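PDB 3L6D: putative oxidoreductase from Pseudomonas putida, which probably binds NADP and acts as an oxidoreductase. Local coordinates for residues T96-T101 with A155-L160; S141-T144 with A149-Q152. All coordinates share one frame; numbering follows the deposited sequence.

Contact 1 (T96-T101 with A155-L160); sequences TIVDYT and ALLEGL
Val-98 and Leu-157 meet tip to tip between strand 96-99 and helix 154-157. This is sheet-to-helix packing in a Rossmann-type domain. The strand is an inner one of the mixed sheet, parallel to its neighbours 68-71 and 121-128, and segment 155-160 lies over one face of it.

Val-98 points toward the helix. Its CG1 lies anti to the backbone N (chi1 -173°) and is the branch that meets both methyls of Leu-157. Val-98 CG1 is 3.9 Å from Leu-157 CD1 and equally close to Leu-157 CD2, fitting against both branches of that fork. Val-98 CG2 gives a looser touch, 4.1 Å from Leu-157 CD1.

Asp-99 OD1 accepts from Thr-101 N in an Asx turn, which shapes the chain just after the strand. The N-H arrives from above the carboxylate plane, about 40° out of it. The other oxygen, OD2, is bonded to Tyr-122 OH.

Tyr-100 follows at the strand's end and also points across. Its side chain crosses those of Leu-157 and Leu-160 obliquely. The outer end of the ring does the touching: Tyr-100 CE2 is 4.0 Å from Leu-160 CD1. The ring side chain also meets Met-24 of helix 19-30 and Ile-70 of strand 68-71, and Leu-160 touches the same two residues. The hydroxyl has its polar partner elsewhere, in a hydrogen bond with His-143 NE2. That bond fixes the oxygen among apolar groups. Two leucine methyls touch it: Tyr-100 OH lies 3.7 Å from Leu-157 CD2 and 3.7 Å from Leu-160 CD1.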
loop_
_atom_site.group_PDB
_atom_site.type_symbol
_atom_site.label_atom_id
_atom_site.label_comp_id
_atom_site.label_asym_id
_atom_site.label_seq_id
_atom_site.Cartn_x
_atom_site.Cartn_y
_atom_site.Cartn_z
ATOM N N THR B 96 -8.364 5.595 35.829
ATOM C CA THR B 96 -8.096 6.015 34.448
ATOM C C THR B 96 -9.161 5.375 33.560
ATOM O O THR B 96 -9.402 4.172 33.664
ATOM C CB THR B 96 -6.712 5.557 34.043
ATOM O OG1 THR B 96 -5.772 6.235 34.883
ATOM C CG2 THR B 96 -6.412 5.869 32.481
ATOM N N ILE B 97 -9.835 6.194 32.755
ATOM C CA ILE B 97 -10.754 5.710 31.730
ATOM C C ILE B 97 -9.985 5.706 30.446
ATOM O O ILE B 97 -9.468 6.779 30.033
ATOM C CB ILE B 97 -11.947 6.701 31.560
ATOM C CG1 ILE B 97 -12.678 6.895 32.882
ATOM C CG2 ILE B 97 -12.930 6.231 30.486
ATOM C CD1 ILE B 97 -13.011 5.586 33.604
ATOM N N VAL B 98 -9.939 4.561 29.776
ATOM C CA VAL B 98 -9.329 4.465 28.420
ATOM C C VAL B 98 -10.459 4.299 27.392
ATOM O O VAL B 98 -11.111 3.247 27.349
ATOM C CB VAL B 98 -8.307 3.288 28.347
ATOM C CG1 VAL B 98 -7.536 3.315 26.983
ATOM C CG2 VAL B 98 -7.314 3.383 29.492
ATOM N N ASP B 99 -10.718 5.354 26.618
ATOM C CA ASP B 99 -11.918 5.491 25.814
ATOM C C ASP B 99 -11.618 5.188 24.365
ATOM O O ASP B 99 -10.993 6.013 23.674
ATOM C CB ASP B 99 -12.430 6.948 25.950
ATOM C CG ASP B 99 -13.787 7.184 25.306
ATOM O OD1 ASP B 99 -14.429 6.246 24.769
ATOM O OD2 ASP B 99 -14.223 8.344 25.363
ATOM N N TYR B 100 -12.046 3.999 23.911
ATOM C CA TYR B 100 -11.930 3.617 22.495
ATOM C C TYR B 100 -13.205 3.898 21.656
ATOM O O TYR B 100 -13.233 3.526 20.490
ATOM C CB TYR B 100 -11.534 2.142 22.354
ATOM C CG TYR B 100 -10.152 1.849 22.833
ATOM C CD1 TYR B 100 -9.051 2.071 22.024
ATOM C CD2 TYR B 100 -9.931 1.352 24.116
ATOM C CE1 TYR B 100 -7.753 1.803 22.460
ATOM C CE2 TYR B 100 -8.639 1.108 24.568
ATOM C CZ TYR B 100 -7.564 1.343 23.745
ATOM O OH TYR B 100 -6.291 1.095 24.172
ATOM N N THR B 101 -14.226 4.527 22.242
ATOM C CA THR B 101 -15.538 4.749 21.580
ATOM C C THR B 101 -15.355 5.838 20.531
ATOM O O THR B 101 -14.795 6.878 20.844
ATOM C CB THR B 101 -16.606 5.250 22.558
ATOM O OG1 THR B 101 -16.910 4.252 23.533
ATOM C CG2 THR B 101 -17.924 5.629 21.821
ATOM N N ALA B 155 1.756 -0.647 29.633
ATOM C CA ALA B 155 2.013 -2.093 29.482
ATOM C C ALA B 155 0.684 -2.844 29.283
ATOM O O ALA B 155 0.559 -3.726 28.436
ATOM C CB ALA B 155 2.816 -2.693 30.748
ATOM N N LEU B 156 -0.325 -2.432 30.030
ATOM C CA LEU B 156 -1.648 -3.035 29.908
ATOM C C LEU B 156 -2.224 -2.817 28.504
ATOM O O LEU B 156 -2.672 -3.765 27.849
ATOM C CB LEU B 156 -2.592 -2.385 30.942
ATOM C CG LEU B 156 -4.060 -2.729 30.832
ATOM C CD1 LEU B 156 -4.274 -4.190 31.193
ATOM C CD2 LEU B 156 -4.814 -1.792 31.774
ATOM N N LEU B 157 -2.176 -1.573 28.041
ATOM C CA LEU B 157 -2.733 -1.206 26.766
ATOM C C LEU B 157 -1.933 -1.832 25.604
ATOM O O LEU B 157 -2.481 -2.127 24.553
ATOM C CB LEU B 157 -2.782 0.317 26.651
ATOM C CG LEU B 157 -3.745 0.934 27.698
ATOM C CD1 LEU B 157 -3.814 2.426 27.558
ATOM C CD2 LEU B 157 -5.190 0.270 27.628
ATOM N N GLU B 158 -0.649 -2.046 25.824
ATOM C CA GLU B 158 0.173 -2.808 24.866
ATOM C C GLU B 158 -0.309 -4.248 24.705
ATOM O O GLU B 158 0.041 -4.912 23.731
ATOM C CB GLU B 158 1.682 -2.738 25.208
ATOM C CG GLU B 158 2.284 -1.429 24.732
ATOM C CD GLU B 158 3.693 -1.152 25.290
ATOM O OE1 GLU B 158 4.175 -1.886 26.197
ATOM O OE2 GLU B 158 4.269 -0.135 24.832
ATOM N N GLY B 159 -1.120 -4.728 25.645
ATOM C CA GLY B 159 -1.749 -6.024 25.474
ATOM C C GLY B 159 -2.725 -6.059 24.300
ATOM O O GLY B 159 -2.943 -7.122 23.697
ATOM N N LEU B 160 -3.312 -4.904 23.986
ATOM C CA LEU B 160 -4.265 -4.768 22.889
ATOM C C LEU B 160 -3.627 -4.489 21.502
ATOM O O LEU B 160 -4.207 -4.802 20.479
ATOM C CB LEU B 160 -5.255 -3.640 23.205
ATOM C CG LEU B 160 -6.031 -3.776 24.533
ATOM C CD1 LEU B 160 -6.870 -2.494 24.720
ATOM C CD2 LEU B 160 -6.916 -5.040 24.489
#

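Contact 2 (S141-T144 with A149-Q152); sequences SIHT and AFEQ
His-143 and Phe-150 make this contact through an aromatic pair. Their side chains cross at about a right angle, yet the ring planes are inclined by only 32°. The centroids are 5.2 Å apart, in an oblique pairing. One side of the phenylalanine, CD1 and CE1, does the touching. His-143 ND1 is 3.5 Å from Phe-150 CE1, and His-143 CG is 3.7 Å from that same carbon.

The methylene of His-143 adds to this. His-143 CB lies 3.6 Å from Phe-150 CD1, so the phenylalanine follows both the methylene and the start of the imidazole. The CG of Phe-150 is anti to its backbone N (chi1 162°), which carries the ring from the helix toward the strand. Phe-150 also meets the ring of Phe-166.

The two segments form a strand-to-helix connection in the Rossmann-type domain. Strand 140-145 turns within a few residues into helix 147-152, which folds back over the sheet. The strand is antiparallel to 121-128 and parallel to 163-166.

Hydrogen bonds hold the imidazole from both nitrogens, with partners outside the two segments. His-143 ND1 is bonded to Thr-164 OG1, which Ser-141 OG shares, and NE2 to Tyr-100 OH. These two bonds fix the rotation of a buried ring. With the imidazole cut back to an alanine, Tyr-100 OH and Thr-164 OG1 would probably each lose a partner, and a gap would be likely beside Phe-150 CE1.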
loop_
_atom_site.group_PDB
_atom_site.type_symbol
_atom_site.label_atom_id
_atom_site.label_comp_id
_atom_site.label_asym_id
_atom_site.label_seq_id
_atom_site.Cartn_x
_atom_site.Cartn_y
_atom_site.Cartn_z
ATOM N N SER B 141 -1.704 1.194 17.970
ATOM C CA SER B 141 -2.754 2.051 18.510
ATOM C C SER B 141 -2.182 3.442 18.704
ATOM O O SER B 141 -0.988 3.597 18.759
ATOM C CB SER B 141 -3.284 1.511 19.859
ATOM O OG SER B 141 -2.174 1.333 20.734
ATOM N N ILE B 142 -3.050 4.438 18.826
ATOM C CA ILE B 142 -2.638 5.805 19.116
ATOM C C ILE B 142 -3.407 6.207 20.364
ATOM O O ILE B 142 -4.563 5.867 20.467
ATOM C CB ILE B 142 -3.104 6.734 17.947
ATOM C CG1 ILE B 142 -2.368 6.391 16.646
ATOM C CG2 ILE B 142 -2.867 8.203 18.312
ATOM C CD1 ILE B 142 -3.138 6.864 15.379
ATOM N N HIS B 143 -2.767 6.882 21.323
ATOM C CA HIS B 143 -3.446 7.342 22.536
ATOM C C HIS B 143 -3.186 8.811 22.743
ATOM O O HIS B 143 -2.158 9.338 22.273
ATOM C CB HIS B 143 -2.936 6.534 23.748
ATOM C CG HIS B 143 -3.408 5.110 23.747
ATOM N ND1 HIS B 143 -2.655 4.071 23.221
ATOM C CD2 HIS B 143 -4.573 4.560 24.164
ATOM C CE1 HIS B 143 -3.342 2.943 23.321
ATOM N NE2 HIS B 143 -4.510 3.218 23.888
ATOM N N THR B 144 -4.140 9.505 23.378
ATOM C CA THR B 144 -3.991 10.927 23.637
ATOM C C THR B 144 -4.732 11.217 24.962
ATOM O O THR B 144 -5.264 10.281 25.566
ATOM C CB THR B 144 -4.505 11.807 22.441
ATOM O OG1 THR B 144 -4.130 13.168 22.668
ATOM C CG2 THR B 144 -5.993 11.720 22.232
ATOM N N ALA B 149 -1.302 9.253 32.943
ATOM C CA ALA B 149 -2.155 8.048 33.081
ATOM C C ALA B 149 -1.877 7.022 31.967
ATOM O O ALA B 149 -1.895 5.779 32.207
ATOM C CB ALA B 149 -3.636 8.438 33.080
ATOM N N PHE B 150 -1.663 7.509 30.738
ATOM C CA PHE B 150 -1.292 6.617 29.663
ATOM C C PHE B 150 0.026 5.865 30.004
ATOM O O PHE B 150 0.115 4.659 29.810
ATOM C CB PHE B 150 -1.133 7.354 28.315
ATOM C CG PHE B 150 -0.342 6.551 27.309
ATOM C CD1 PHE B 150 -0.954 5.545 26.597
ATOM C CD2 PHE B 150 1.007 6.772 27.138
ATOM C CE1 PHE B 150 -0.232 4.764 25.680
ATOM C CE2 PHE B 150 1.761 6.016 26.238
ATOM C CZ PHE B 150 1.136 5.026 25.494
ATOM N N GLU B 151 1.032 6.579 30.498
ATOM C CA GLU B 151 2.297 5.916 30.861
ATOM C C GLU B 151 2.088 4.884 31.974
ATOM O O GLU B 151 2.635 3.774 31.903
ATOM C CB GLU B 151 3.374 6.929 31.283
ATOM C CG GLU B 151 3.972 7.761 30.154
ATOM C CD GLU B 151 4.653 6.931 29.068
ATOM O OE1 GLU B 151 5.146 5.801 29.335
ATOM O OE2 GLU B 151 4.674 7.423 27.909
ATOM N N GLN B 152 1.284 5.237 32.972
ATOM C CA GLN B 152 0.979 4.292 34.054
ATOM C C GLN B 152 0.425 2.972 33.517
ATOM O O GLN B 152 0.771 1.885 34.025
ATOM C CB GLN B 152 0.008 4.916 35.073
ATOM C CG GLN B 152 -0.435 3.992 36.196
ATOM C CD GLN B 152 -1.494 4.644 37.110
ATOM O OE1 GLN B 152 -1.769 5.838 37.005
ATOM N NE2 GLN B 152 -2.106 3.843 37.981
#

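Contact 1 and contact 2 lie side by side, with centres about 7 Å apart, inside the probable NADP-binding domain. Contact 2 is nested in the chain between the two segments of contact 1. Strand 96-99 comes first, then strand 140-145, then helices 147-152 and 154-157 in succession. Both contacts pack a helix on the same mixed sheet, where strand 121-128 separates their strands. The Tyr-100 to His-143 bond joins them, and Leu-157 CD1 packs 3.8 Å from His-143 NE2. Thr-96 OG1 packs 3.6 Å from Ala-149 CB. Together they pack the consecutive helices 147-152 and 154-157 on the sheet of this domain.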